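Local coordinates for protein multi-copper Oxidase CueO (Ochrobactrum, PDB 6EVG) that oxidises lignin model compounds and lignosulfonate as a laccase-like multicopper oxidase, probably passing the electrons on to dioxygen, at residues G35-V41 with V76-N82; P66-N72 with G148-D154; H93-V97 with V119-P124; A125-W129 with G267-E271. All coordinates share one frame; numbering follows the deposited sequence.

Interaction 1: G35-V41 with V76-N82; sequences GVVKLKV and VTLSVEN
Val-37 and Leu-39 bind through both N and O to Thr-77, Ser-79 and Glu-81, and with Gly-35 and Val-41 at the ends they make a parallel strand pair in unbroken one-to-one register. Each of the three residues on 76-82 donates its N to one carbonyl of the partner and accepts from the residue two beyond that carbonyl's on strand 36-41. The six bonds are all short; the straightest runs from Val-37 N to Thr-77 O (2.9 Å, 176°). CA-H groups add CA-H...O contacts to the same carbonyls, as at Val-80 CA and Leu-39 O (3.2 Å).

The apolar contacts lie on the face that carries Val-37, Leu-39, Leu-78 and Val-80. CG2 of Val-76, set anti to its own nitrogen, reaches CG2 of Val-37 at 3.7 Å, and Leu-78 CD2 lies against Val-37 CB. Trp-92 and Val-68 from the facing sheet of this cupredoxin-type sandwich close over this side.

The other face is mostly polar and nearer solvent. Lys-40 and Glu-81 run side by side as extended chains, bringing the Lys-40 methylenes alongside the Glu-81 carboxylate (Lys-40 CE to Glu-81 OE2, 4.0 Å), while Lys-40 NZ stays 4.3 Å from Glu-81 OE2, beyond a salt bridge. A water bound to Thr-77 OG1 (2.9 Å) makes a weak bond to Gly-35 O. Asn-82, on the inner face, has its amide held by Glu-86.

Cohesion therefore comes from the backbone and the greasy inner face; the outer charges probably attract one another only loosely.

Interaction 2: P66-N72 with G148-D154; sequences PLVRLKN and GLMVVTD
Leu-70 N donates a hydrogen bond to Val-151 O at 2.8 Å, in an almost straight bond (177°), and Leu-70 O in turn accepts from Thr-153 N at 2.9 Å. The same alternation continues along both strands, from Leu-149 N on Pro-66 O at one end to Asn-72 N on Thr-153 O at the other.

Leu-67 swings CG anti to its nitrogen (chi1 -175°), which lays CG on Leu-149 CB (3.9 Å) and both methyls on Val-151 CG2, CD2 at 3.9 Å. An alanine here is likely to open a gap beside Val-151 and Leu-149.

The pair belongs to a five-stranded mixed sheet of the first domain, with 148-153 in the middle between 67-71 and the antiparallel strand 126-131, the Greek-key arrangement of a cupredoxin. On the opposite face Leu-70 CD1 slants across Met-150, meeting SD at 3.9 Å; the bent thioether ends in CE, 4.3 Å from Val-68 CG1.

On the same face as Leu-67, the aliphatic part of Arg-69 passes Thr-153 CG2 (CG to CG2, 4.2 Å), while its guanidinium goes on to a salt bridge with Glu-30.

Interaction 3: H93-V97 with V119-P124; sequences HGLFV and VKIQQP
With chi1 at 68°, Gln-123 holds CG between its own nitrogen and carbonyl carbon, and the extended chain beyond carries the amide to the backbone of Gly-94 and Phe-96. Both ends of that amide are used: NE2 donates to Gly-94 O (2.9 Å), close to the amide plane, and OE1 accepts Phe-96 N at 2.8 Å, the donor standing above the carbonyl plane at 41°. A water adds a third grip on this side chain, donating to Gln-123 OE1 and to Phe-96 O while accepting from Gln-122 N. The bonds fix the rotation of the amide and satisfy Gly-94 O and Phe-96 N of the loop.

The Phe-96 ring lies over the Gln-123 stem in a CH-pi contact, CB 3.8 Å from the ring centroid. Beside it Leu-95 CD1 touches Ile-121 CD1 (3.7 Å), and the Val-97 and Val-119 side chains cross at about a right angle, CG1 to CG1 3.6 Å. Arg-478 adds a cation-pi contact to Phe-96.

The loop leaves strand 91-93, which ends at His-93 in a His-X-His pattern whose histidines bind the trinuclear coppers in related oxidases. On the other side, strand 114-120 pairs with 75-82, and Leu-95, Ile-121 and Gln-123 all pack on Val-152 of strand 148-153.

Interaction 4: A125-W129 with G267-E271; sequences ASFNW and GERYE. With EDO (1,2-ethanediol), chain D.
Arg-269 is bent about CB-CG (chi2 83°) and again about CG-CD, so that its guanidinium presents its edge to Phe-127 O and Asn-128 OD1. NE points at a lone pair of Phe-127 O, in the plane of both groups (2.9 Å, 174°). NH2 meets Asn-128 OD1 at 3.1 Å, also on a lone pair although the amide is steeply turned against the guanidinium, and NH1 folds back to Gly-267 O (2.9 Å). NH2 also forms a salt bridge with Asp-462 OD2. Over one guanidinium face stands Trp-129 CD1, the ring inclined at 48° rather than stacked; CD1 comes within 3.7 Å of Arg-269 CD. The Phe-127 ring meets the stem instead, CD2 lying 3.6 Å from Arg-269 CG.

Phe-127 CB also rests on Glu-271 OE2 (3.5 Å), and a water joins Phe-127 N to Glu-271 OE2. Glu-271 OE1 forms a salt bridge with Arg-221. Asn-128 is steadied by ND2 donating to Ser-126 OG at 2.9 Å. An ethanediol, probably from the crystallisation liquor, donates to Glu-268 OE2, which also pairs with Lys-461.

A leucine for Arg-269 would probably leave Phe-127 O and Asn-128 OD1 without these donors and Asp-462 without this positive partner.

The contact thus buries a positive charge where the first and second cupredoxin domains join; three neutral oxygens accept its N-H groups, while Asp-462, from the third, probably balances it.

Overall arrangement
Interactions 1 and 2 lie in the two facing sheets of the first cupredoxin domain, their centres 13 Å apart, and meet in its core, where Val-37 CG1 packs on Val-68 CG2 (4.0 Å). Interaction 3 borders both: Val-119 N hydrogen-bonds to Val-76 O, and Gln-123 N to Asn-72 OD1 (2.9 Å). Interaction 4 (centre 10 Å from that of interaction 2) uses the neighbouring strand 126-131, whose residues meet the second domain. His-93 O probably accepts a hydrogen bond from Trp-129 N (3.0 Å), linking interactions 3 and 4 beside the histidine cluster. Gly-267 lies about 12 Å from the bound copper, whose ligands include His-434, Cys-490 and His-495.

Interaction 1: G35-V41 with V76-N82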
loop_
_atom_site.group_PDB
_atom_site.type_symbol
_atom_site.label_atom_id
_atom_site.label_comp_id
_atom_site.label_asym_id
_atom_site.label_seq_id
_atom_site.Cartn_x
_atom_site.Cartn_y
_atom_site.Cartn_z
ATOM N N GLY A 35 -13.734 -3.727 22.652
ATOM C CA GLY A 35 -13.813 -3.539 21.215
ATOM C C GLY A 35 -12.863 -2.502 20.638
ATOM O O GLY A 35 -13.049 -2.078 19.501
ATOM N N VAL A 36 -11.882 -2.083 21.433
ATOM C CA VAL A 36 -10.999 -0.956 21.048
ATOM C C VAL A 36 -9.640 -1.497 20.559
ATOM O O VAL A 36 -9.102 -2.437 21.143
ATOM C CB VAL A 36 -10.798 -0.031 22.259
ATOM C CG1 VAL A 36 -9.915 1.125 21.893
ATOM C CG2 VAL A 36 -12.159 0.496 22.723
ATOM N N VAL A 37 -9.120 -0.817 19.545
ATOM C CA VAL A 37 -7.733 -0.921 19.089
ATOM C C VAL A 37 -7.093 0.446 19.273
ATOM O O VAL A 37 -7.528 1.406 18.633
ATOM C CB VAL A 37 -7.685 -1.375 17.629
ATOM C CG1 VAL A 37 -6.243 -1.296 17.079
ATOM C CG2 VAL A 37 -8.209 -2.789 17.467
ATOM N N LYS A 38 -6.046 0.522 20.086
ATOM C CA LYS A 38 -5.386 1.789 20.369
ATOM C C LYS A 38 -4.138 1.985 19.508
ATOM O O LYS A 38 -3.259 1.106 19.453
ATOM C CB LYS A 38 -5.020 1.832 21.852
ATOM C CG LYS A 38 -6.193 1.853 22.803
ATOM C CD LYS A 38 -5.839 1.868 24.299
ATOM C CE LYS A 38 -7.092 1.706 25.123
ATOM N NZ LYS A 38 -6.735 1.781 26.551
ATOM N N LEU A 39 -4.090 3.132 18.805
ATOM C CA LEU A 39 -3.002 3.450 17.860
ATOM C C LEU A 39 -2.488 4.837 18.163
ATOM O O LEU A 39 -3.172 5.819 17.957
ATOM C CB LEU A 39 -3.539 3.424 16.430
ATOM C CG LEU A 39 -4.177 2.097 15.993
ATOM C CD1 LEU A 39 -4.911 2.296 14.645
ATOM C CD2 LEU A 39 -3.116 1.000 15.853
ATOM N N LYS A 40 -1.251 4.963 18.627
ATOM C CA LYS A 40 -0.676 6.231 19.030
ATOM C C LYS A 40 0.446 6.590 18.054
ATOM O O LYS A 40 1.473 5.901 17.986
ATOM C CB LYS A 40 -0.159 6.181 20.460
ATOM C CG LYS A 40 0.429 7.549 20.900
ATOM C CD LYS A 40 0.994 7.515 22.293
ATOM C CE LYS A 40 1.702 8.821 22.661
ATOM N NZ LYS A 40 2.100 8.706 24.092
ATOM N N VAL A 41 0.250 7.682 17.331
ATOM C CA VAL A 41 1.251 8.180 16.370
ATOM C C VAL A 41 2.263 9.011 17.153
ATOM O O VAL A 41 1.877 9.888 17.956
ATOM C CB VAL A 41 0.564 8.994 15.252
ATOM C CG1 VAL A 41 1.600 9.420 14.254
ATOM C CG2 VAL A 41 -0.572 8.180 14.612
ATOM N N VAL A 76 -15.482 -2.323 15.713
ATOM C CA VAL A 76 -14.256 -1.954 16.386
ATOM C C VAL A 76 -14.146 -0.454 16.471
ATOM O O VAL A 76 -14.457 0.268 15.511
ATOM C CB VAL A 76 -13.027 -2.489 15.618
ATOM C CG1 VAL A 76 -12.875 -2.024 14.191
ATOM C CG2 VAL A 76 -11.691 -2.178 16.246
ATOM N N THR A 77 -13.660 0.030 17.608
ATOM C CA THR A 77 -13.270 1.422 17.758
ATOM C C THR A 77 -11.778 1.535 17.422
ATOM O O THR A 77 -10.950 0.921 18.126
ATOM C CB THR A 77 -13.535 1.949 19.132
ATOM O OG1 THR A 77 -14.942 1.851 19.401
ATOM C CG2 THR A 77 -13.087 3.406 19.263
ATOM N N LEU A 78 -11.445 2.285 16.375
ATOM C CA LEU A 78 -10.045 2.548 16.012
ATOM C C LEU A 78 -9.652 3.847 16.695
ATOM O O LEU A 78 -9.954 4.933 16.216
ATOM C CB LEU A 78 -9.895 2.611 14.489
ATOM C CG LEU A 78 -10.234 1.313 13.751
ATOM C CD1 LEU A 78 -10.260 1.510 12.252
ATOM C CD2 LEU A 78 -9.283 0.176 14.111
ATOM N N SER A 79 -9.049 3.703 17.878
ATOM C CA SER A 79 -8.753 4.827 18.754
ATOM C C SER A 79 -7.389 5.368 18.426
ATOM O O SER A 79 -6.365 4.788 18.854
ATOM C CB SER A 79 -8.825 4.412 20.203
ATOM O OG SER A 79 -8.562 5.478 21.054
ATOM N N VAL A 80 -7.317 6.484 17.681
ATOM C CA VAL A 80 -6.076 7.055 17.186
ATOM C C VAL A 80 -5.700 8.248 18.053
ATOM O O VAL A 80 -6.474 9.194 18.206
ATOM C CB VAL A 80 -6.191 7.488 15.730
ATOM C CG1 VAL A 80 -4.845 8.005 15.211
ATOM C CG2 VAL A 80 -6.699 6.333 14.850
ATOM N N GLU A 81 -4.535 8.256 18.634
ATOM C CA GLU A 81 -4.017 9.395 19.395
ATOM C C GLU A 81 -2.840 10.007 18.652
ATOM O O GLU A 81 -1.924 9.278 18.237
ATOM C CB GLU A 81 -3.548 8.928 20.752
ATOM C CG GLU A 81 -2.935 9.968 21.609
ATOM C CD GLU A 81 -2.557 9.526 23.015
ATOM O OE1 GLU A 81 -2.912 8.440 23.466
ATOM O OE2 GLU A 81 -1.903 10.311 23.709
ATOM N N ASN A 82 -2.866 11.324 18.482
ATOM C CA ASN A 82 -1.754 12.042 17.886
ATOM C C ASN A 82 -0.826 12.525 18.943
ATOM O O ASN A 82 -1.085 13.523 19.617
ATOM C CB ASN A 82 -2.252 13.197 17.029
ATOM C CG ASN A 82 -1.127 13.927 16.348
ATOM O OD1 ASN A 82 0.042 13.500 16.449
ATOM N ND2 ASN A 82 -1.414 14.988 15.608
HETATM O O HOH W 1 -15.899 -0.651 20.435
#

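Interaction 2: P66-N72 with G148-D154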
loop_
_atom_site.group_PDB
_atom_site.type_symbol
_atom_site.label_atom_id
_atom_site.label_comp_id
_atom_site.label_asym_id
_atom_site.label_seq_id
_atom_site.Cartn_x
_atom_site.Cartn_y
_atom_site.Cartn_z
ATOM N N PRO A 66 1.750 -1.743 14.290
ATOM C CA PRO A 66 1.220 -3.094 14.474
ATOM C C PRO A 66 0.548 -3.632 13.211
ATOM O O PRO A 66 0.190 -2.877 12.307
ATOM C CB PRO A 66 0.189 -2.916 15.573
ATOM C CG PRO A 66 -0.305 -1.506 15.370
ATOM C CD PRO A 66 0.932 -0.749 14.960
ATOM N N LEU A 67 0.317 -4.949 13.242
ATOM C CA LEU A 67 -0.661 -5.600 12.345
ATOM C C LEU A 67 -1.933 -5.782 13.150
ATOM O O LEU A 67 -1.957 -6.524 14.134
ATOM C CB LEU A 67 -0.115 -6.901 11.777
ATOM C CG LEU A 67 -1.052 -7.562 10.734
ATOM C CD1 LEU A 67 -0.281 -8.238 9.649
ATOM C CD2 LEU A 67 -2.081 -8.458 11.354
ATOM N N VAL A 68 -2.950 -5.019 12.770
ATOM C CA VAL A 68 -4.276 -5.071 13.383
ATOM C C VAL A 68 -5.087 -6.132 12.652
ATOM O O VAL A 68 -5.241 -6.081 11.442
ATOM C CB VAL A 68 -4.974 -3.704 13.299
ATOM C CG1 VAL A 68 -6.366 -3.777 13.918
ATOM C CG2 VAL A 68 -4.133 -2.634 13.938
ATOM N N ARG A 69 -5.576 -7.156 13.386
ATOM C CA ARG A 69 -6.383 -8.213 12.778
ATOM C C ARG A 69 -7.837 -8.064 13.204
ATOM O O ARG A 69 -8.119 -8.037 14.424
ATOM C CB ARG A 69 -5.836 -9.564 13.160
ATOM C CG ARG A 69 -6.550 -10.690 12.430
ATOM C CD ARG A 69 -5.694 -11.953 12.362
ATOM N NE ARG A 69 -5.648 -12.479 13.654
ATOM C CZ ARG A 69 -4.806 -13.461 14.097
ATOM N NH1 ARG A 69 -3.876 -14.030 13.325
ATOM N NH2 ARG A 69 -4.946 -13.909 15.328
ATOM N N LEU A 70 -8.710 -7.872 12.240
ATOM C CA LEU A 70 -10.121 -7.653 12.418
ATOM C C LEU A 70 -10.923 -8.748 11.770
ATOM O O LEU A 70 -10.606 -9.217 10.681
ATOM C CB LEU A 70 -10.499 -6.336 11.772
ATOM C CG LEU A 70 -9.757 -5.096 12.303
ATOM C CD1 LEU A 70 -10.191 -3.873 11.532
ATOM C CD2 LEU A 70 -9.896 -4.907 13.776
ATOM N N LYS A 71 -12.008 -9.151 12.426
ATOM C CA LYS A 71 -12.908 -10.177 11.918
ATOM C C LYS A 71 -14.027 -9.547 11.115
ATOM O O LYS A 71 -14.653 -8.584 11.571
ATOM C CB LYS A 71 -13.476 -10.993 13.028
ATOM C CG LYS A 71 -12.443 -11.788 13.779
ATOM C CD LYS A 71 -13.022 -12.638 14.877
ATOM C CE LYS A 71 -13.470 -11.820 16.038
ATOM N NZ LYS A 71 -13.526 -12.689 17.269
ATOM N N ASN A 72 -14.326 -10.091 9.927
ATOM C CA ASN A 72 -15.475 -9.651 9.202
ATOM C C ASN A 72 -16.690 -9.782 10.117
ATOM O O ASN A 72 -16.839 -10.769 10.866
ATOM C CB ASN A 72 -15.667 -10.487 7.935
ATOM C CG ASN A 72 -16.574 -9.832 6.953
ATOM O OD1 ASN A 72 -16.569 -8.617 6.777
ATOM N ND2 ASN A 72 -17.419 -10.673 6.328
ATOM N N GLY A 148 0.845 1.260 9.505
ATOM C CA GLY A 148 0.575 -0.047 10.124
ATOM C C GLY A 148 -0.181 -0.917 9.120
ATOM O O GLY A 148 -0.501 -0.474 8.040
ATOM N N LEU A 149 -0.422 -2.152 9.538
ATOM C CA LEU A 149 -1.042 -3.162 8.686
ATOM C C LEU A 149 -2.399 -3.538 9.248
ATOM O O LEU A 149 -2.620 -3.450 10.451
ATOM C CB LEU A 149 -0.133 -4.396 8.563
ATOM C CG LEU A 149 1.262 -4.111 8.079
ATOM C CD1 LEU A 149 2.092 -5.392 8.053
ATOM C CD2 LEU A 149 1.273 -3.442 6.704
ATOM N N MET A 150 -3.316 -3.977 8.380
ATOM C CA MET A 150 -4.684 -4.282 8.805
ATOM C C MET A 150 -5.262 -5.426 8.030
ATOM O O MET A 150 -5.589 -5.231 6.848
ATOM C CB MET A 150 -5.549 -3.004 8.682
ATOM C CG MET A 150 -6.958 -3.189 9.195
ATOM S SD MET A 150 -7.874 -1.616 9.342
ATOM C CE MET A 150 -7.201 -0.928 10.825
ATOM N N VAL A 151 -5.344 -6.597 8.633
ATOM C CA VAL A 151 -5.928 -7.765 8.016
ATOM C C VAL A 151 -7.393 -7.884 8.390
ATOM O O VAL A 151 -7.735 -7.800 9.579
ATOM C CB VAL A 151 -5.147 -9.043 8.432
ATOM C CG1 VAL A 151 -5.911 -10.296 8.028
ATOM C CG2 VAL A 151 -3.756 -9.026 7.845
ATOM N N VAL A 152 -8.254 -8.072 7.385
ATOM C CA VAL A 152 -9.630 -8.493 7.605
ATOM C C VAL A 152 -9.678 -9.989 7.315
ATOM O O VAL A 152 -9.307 -10.408 6.218
ATOM C CB VAL A 152 -10.637 -7.739 6.709
ATOM C CG1 VAL A 152 -12.026 -8.338 6.862
ATOM C CG2 VAL A 152 -10.641 -6.259 7.092
ATOM N N THR A 153 -10.126 -10.773 8.263
ATOM C CA THR A 153 -10.272 -12.224 8.139
ATOM C C THR A 153 -11.716 -12.623 8.293
ATOM O O THR A 153 -12.436 -12.047 9.094
ATOM C CB THR A 153 -9.382 -12.968 9.103
ATOM O OG1 THR A 153 -9.493 -14.368 8.798
ATOM C CG2 THR A 153 -9.679 -12.677 10.534
ATOM N N ASP A 154 -12.077 -13.705 7.609
ATOM C CA ASP A 154 -13.377 -14.309 7.780
ATOM C C ASP A 154 -13.301 -15.683 8.411
ATOM O O ASP A 154 -14.309 -16.359 8.487
ATOM C CB ASP A 154 -14.170 -14.404 6.444
ATOM C CG ASP A 154 -13.482 -15.238 5.383
ATOM O OD1 ASP A 154 -12.492 -15.926 5.724
ATOM O OD2 ASP A 154 -13.974 -15.213 4.194
#

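Interaction 3: H93-V97 with V119-P124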
loop_
_atom_site.group_PDB
_atom_site.type_symbol
_atom_site.label_atom_id
_atom_site.label_comp_id
_atom_site.label_asym_id
_atom_site.label_seq_id
_atom_site.Cartn_x
_atom_site.Cartn_y
_atom_site.Cartn_z
ATOM N N HIS A 93 -6.459 2.286 4.286
ATOM C CA HIS A 93 -6.152 1.944 2.873
ATOM C C HIS A 93 -6.506 0.480 2.615
ATOM O O HIS A 93 -5.740 -0.419 2.930
ATOM C CB HIS A 93 -4.691 2.273 2.646
ATOM C CG HIS A 93 -4.242 2.257 1.217
ATOM N ND1 HIS A 93 -3.278 3.161 0.781
ATOM C CD2 HIS A 93 -4.546 1.408 0.209
ATOM C CE1 HIS A 93 -3.007 2.852 -0.482
ATOM N NE2 HIS A 93 -3.744 1.802 -0.858
ATOM N N GLY A 94 -7.696 0.285 2.041
ATOM C CA GLY A 94 -8.269 -1.014 1.807
ATOM C C GLY A 94 -9.443 -1.393 2.653
ATOM O O GLY A 94 -10.166 -2.337 2.365
ATOM N N LEU A 95 -9.682 -0.628 3.729
ATOM C CA LEU A 95 -10.849 -0.880 4.565
ATOM C C LEU A 95 -12.081 -0.291 3.926
ATOM O O LEU A 95 -12.007 0.755 3.256
ATOM C CB LEU A 95 -10.623 -0.263 5.975
ATOM C CG LEU A 95 -11.424 -0.847 7.106
ATOM C CD1 LEU A 95 -10.970 -2.314 7.363
ATOM C CD2 LEU A 95 -11.278 -0.023 8.358
ATOM N N PHE A 96 -13.224 -0.977 4.069
ATOM C CA PHE A 96 -14.481 -0.453 3.481
ATOM C C PHE A 96 -15.233 0.321 4.565
ATOM O O PHE A 96 -15.823 -0.268 5.482
ATOM C CB PHE A 96 -15.372 -1.547 2.958
ATOM C CG PHE A 96 -14.947 -2.236 1.675
ATOM C CD1 PHE A 96 -13.648 -2.249 1.196
ATOM C CD2 PHE A 96 -15.894 -2.962 0.976
ATOM C CE1 PHE A 96 -13.325 -2.946 0.019
ATOM C CE2 PHE A 96 -15.557 -3.650 -0.186
ATOM C CZ PHE A 96 -14.282 -3.624 -0.650
ATOM N N VAL A 97 -15.215 1.650 4.419
ATOM C CA VAL A 97 -15.930 2.562 5.331
ATOM C C VAL A 97 -16.513 3.711 4.532
ATOM O O VAL A 97 -15.936 4.133 3.528
ATOM C CB VAL A 97 -15.020 3.114 6.460
ATOM C CG1 VAL A 97 -14.626 2.036 7.442
ATOM C CG2 VAL A 97 -13.810 3.877 5.925
ATOM N N VAL A 119 -16.058 1.485 13.516
ATOM C CA VAL A 119 -16.248 0.803 12.213
ATOM C C VAL A 119 -16.884 -0.536 12.388
ATOM O O VAL A 119 -16.461 -1.332 13.214
ATOM C CB VAL A 119 -14.884 0.656 11.472
ATOM C CG1 VAL A 119 -15.041 -0.157 10.225
ATOM C CG2 VAL A 119 -14.231 2.018 11.271
ATOM N N LYS A 120 -17.832 -0.833 11.520
ATOM C CA LYS A 120 -18.466 -2.129 11.434
ATOM C C LYS A 120 -17.956 -2.792 10.172
ATOM O O LYS A 120 -18.273 -2.347 9.050
ATOM C CB LYS A 120 -19.982 -1.953 11.432
ATOM C CG LYS A 120 -20.712 -3.285 11.520
ATOM C CD LYS A 120 -22.238 -3.154 11.442
ATOM C CE LYS A 120 -22.861 -2.557 12.629
ATOM N NZ LYS A 120 -24.339 -2.532 12.518
ATOM N N ILE A 121 -17.156 -3.819 10.317
ATOM C CA ILE A 121 -16.454 -4.452 9.178
ATOM C C ILE A 121 -17.387 -5.361 8.390
ATOM O O ILE A 121 -18.012 -6.239 8.966
ATOM C CB ILE A 121 -15.256 -5.247 9.707
ATOM C CG1 ILE A 121 -14.287 -4.388 10.555
ATOM C CG2 ILE A 121 -14.550 -5.935 8.562
ATOM C CD1 ILE A 121 -13.572 -3.300 9.846
ATOM N N GLN A 122 -17.445 -5.126 7.066
ATOM C CA GLN A 122 -18.187 -6.058 6.189
ATOM C C GLN A 122 -17.572 -5.926 4.807
ATOM O O GLN A 122 -17.872 -5.018 4.042
ATOM C CB GLN A 122 -19.685 -5.769 6.179
ATOM C CG GLN A 122 -20.442 -6.815 5.381
ATOM C CD GLN A 122 -21.921 -6.626 5.284
ATOM O OE1 GLN A 122 -22.601 -6.183 6.228
ATOM N NE2 GLN A 122 -22.494 -6.989 4.129
ATOM N N GLN A 123 -16.618 -6.824 4.501
ATOM C CA GLN A 123 -15.872 -6.751 3.252
ATOM C C GLN A 123 -15.155 -8.073 3.017
ATOM O O GLN A 123 -14.943 -8.845 3.962
ATOM C CB GLN A 123 -14.876 -5.592 3.250
ATOM C CG GLN A 123 -13.730 -5.783 4.229
ATOM C CD GLN A 123 -12.886 -4.543 4.267
ATOM O OE1 GLN A 123 -13.133 -3.611 5.044
ATOM N NE2 GLN A 123 -11.897 -4.476 3.366
ATOM N N PRO A 124 -14.636 -8.316 1.804
ATOM C CA PRO A 124 -13.840 -9.521 1.580
ATOM C C PRO A 124 -12.581 -9.551 2.389
ATOM O O PRO A 124 -11.916 -8.539 2.582
ATOM C CB PRO A 124 -13.550 -9.458 0.074
ATOM C CG PRO A 124 -14.683 -8.657 -0.541
ATOM C CD PRO A 124 -14.960 -7.600 0.547
HETATM O O HOH W 2 -15.624 -3.068 6.255
HETATM O O HOH W 3 -18.021 -0.260 7.205
#

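Interaction 4: A125-W129 with G267-E271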
loop_
_atom_site.group_PDB
_atom_site.type_symbol
_atom_site.label_atom_id
_atom_site.label_comp_id
_atom_site.label_asym_id
_atom_site.label_seq_id
_atom_site.Cartn_x
_atom_site.Cartn_y
_atom_site.Cartn_z
ATOM N N ALA A 125 -12.218 -10.765 2.817
ATOM C CA ALA A 125 -10.960 -10.999 3.512
ATOM C C ALA A 125 -9.797 -10.458 2.678
ATOM O O ALA A 125 -9.725 -10.700 1.474
ATOM C CB ALA A 125 -10.801 -12.494 3.756
ATOM N N SER A 126 -8.894 -9.738 3.328
ATOM C CA SER A 126 -7.885 -8.953 2.601
ATOM C C SER A 126 -6.819 -8.449 3.516
ATOM O O SER A 126 -6.978 -8.354 4.751
ATOM C CB SER A 126 -8.579 -7.793 1.874
ATOM O OG SER A 126 -9.444 -7.064 2.752
ATOM N N PHE A 127 -5.696 -8.101 2.904
ATOM C CA PHE A 127 -4.502 -7.518 3.539
ATOM C C PHE A 127 -4.433 -6.045 3.167
ATOM O O PHE A 127 -4.135 -5.709 2.030
ATOM C CB PHE A 127 -3.258 -8.295 3.083
ATOM C CG PHE A 127 -1.953 -7.750 3.566
ATOM C CD1 PHE A 127 -1.685 -7.519 4.909
ATOM C CD2 PHE A 127 -0.903 -7.499 2.711
ATOM C CE1 PHE A 127 -0.458 -7.064 5.337
ATOM C CE2 PHE A 127 0.314 -7.015 3.131
ATOM C CZ PHE A 127 0.547 -6.831 4.448
ATOM N N ASN A 128 -4.741 -5.221 4.157
ATOM C CA ASN A 128 -4.868 -3.760 4.029
ATOM C C ASN A 128 -3.825 -3.075 4.869
ATOM O O ASN A 128 -3.008 -3.737 5.551
ATOM C CB ASN A 128 -6.304 -3.345 4.352
ATOM C CG ASN A 128 -7.286 -4.209 3.575
ATOM O OD1 ASN A 128 -7.280 -4.160 2.341
ATOM N ND2 ASN A 128 -8.090 -4.961 4.284
ATOM N N TRP A 129 -3.832 -1.746 4.899
ATOM C CA TRP A 129 -2.834 -1.013 5.676
ATOM C C TRP A 129 -3.354 0.374 5.997
ATOM O O TRP A 129 -4.460 0.736 5.619
ATOM C CB TRP A 129 -1.457 -1.011 5.008
ATOM C CG TRP A 129 -1.348 -0.208 3.751
ATOM C CD1 TRP A 129 -2.030 -0.338 2.581
ATOM C CD2 TRP A 129 -0.355 0.796 3.516
ATOM N NE1 TRP A 129 -1.527 0.542 1.643
ATOM C CE2 TRP A 129 -0.507 1.264 2.213
ATOM C CE3 TRP A 129 0.654 1.361 4.313
ATOM C CZ2 TRP A 129 0.340 2.247 1.668
ATOM C CZ3 TRP A 129 1.481 2.319 3.803
ATOM C CH2 TRP A 129 1.329 2.758 2.458
ATOM N N GLY A 267 1.765 1.301 -2.282
ATOM C CA GLY A 267 0.374 1.128 -1.915
ATOM C C GLY A 267 -0.261 -0.176 -2.270
ATOM O O GLY A 267 -1.302 -0.526 -1.680
ATOM N N GLU A 268 0.322 -0.925 -3.207
ATOM C CA GLU A 268 -0.177 -2.237 -3.557
ATOM C C GLU A 268 0.234 -3.273 -2.537
ATOM O O GLU A 268 1.289 -3.190 -1.906
ATOM C CB GLU A 268 0.341 -2.687 -4.939
ATOM C CG GLU A 268 -0.158 -1.899 -6.131
ATOM C CD GLU A 268 0.237 -2.645 -7.420
ATOM O OE1 GLU A 268 1.393 -2.454 -7.866
ATOM O OE2 GLU A 268 -0.618 -3.420 -7.919
ATOM N N ARG A 269 -0.638 -4.295 -2.485
ATOM C CA ARG A 269 -0.362 -5.487 -1.676
ATOM C C ARG A 269 -0.537 -6.720 -2.531
ATOM O O ARG A 269 -1.468 -6.810 -3.330
ATOM C CB ARG A 269 -1.311 -5.623 -0.454
ATOM C CG ARG A 269 -1.132 -4.562 0.628
ATOM C CD ARG A 269 -1.866 -3.258 0.358
ATOM N NE ARG A 269 -3.302 -3.436 0.485
ATOM C CZ ARG A 269 -4.208 -2.673 -0.109
ATOM N NH1 ARG A 269 -3.851 -1.677 -0.935
ATOM N NH2 ARG A 269 -5.505 -2.889 0.131
ATOM N N TYR A 270 0.315 -7.730 -2.292
ATOM C CA TYR A 270 0.105 -9.058 -2.853
ATOM C C TYR A 270 0.413 -10.082 -1.751
ATOM O O TYR A 270 1.425 -9.969 -1.046
ATOM C CB TYR A 270 1.019 -9.336 -4.043
ATOM C CG TYR A 270 0.651 -8.520 -5.267
ATOM C CD1 TYR A 270 -0.327 -8.960 -6.138
ATOM C CD2 TYR A 270 1.228 -7.293 -5.518
ATOM C CE1 TYR A 270 -0.676 -8.201 -7.261
ATOM C CE2 TYR A 270 0.894 -6.536 -6.630
ATOM C CZ TYR A 270 -0.066 -7.002 -7.475
ATOM O OH TYR A 270 -0.480 -6.235 -8.583
ATOM N N GLU A 271 -0.445 -11.098 -1.674
ATOM C CA GLU A 271 -0.160 -12.263 -0.803
ATOM C C GLU A 271 0.300 -13.406 -1.708
ATOM O O GLU A 271 -0.381 -13.714 -2.712
ATOM C CB GLU A 271 -1.379 -12.677 -0.014
ATOM C CG GLU A 271 -2.002 -11.582 0.847
ATOM C CD GLU A 271 -3.130 -12.057 1.709
ATOM O OE1 GLU A 271 -3.010 -13.112 2.336
ATOM O OE2 GLU A 271 -4.172 -11.392 1.722
HETATM C C1 EDO D . -1.003 -3.867 -11.564
HETATM O O1 EDO D . -0.818 -2.818 -10.618
HETATM C C2 EDO D . -1.063 -3.286 -12.957
HETATM O O2 EDO D . 0.182 -2.700 -13.372
HETATM O O HOH W 4 -5.491 -9.397 0.367
#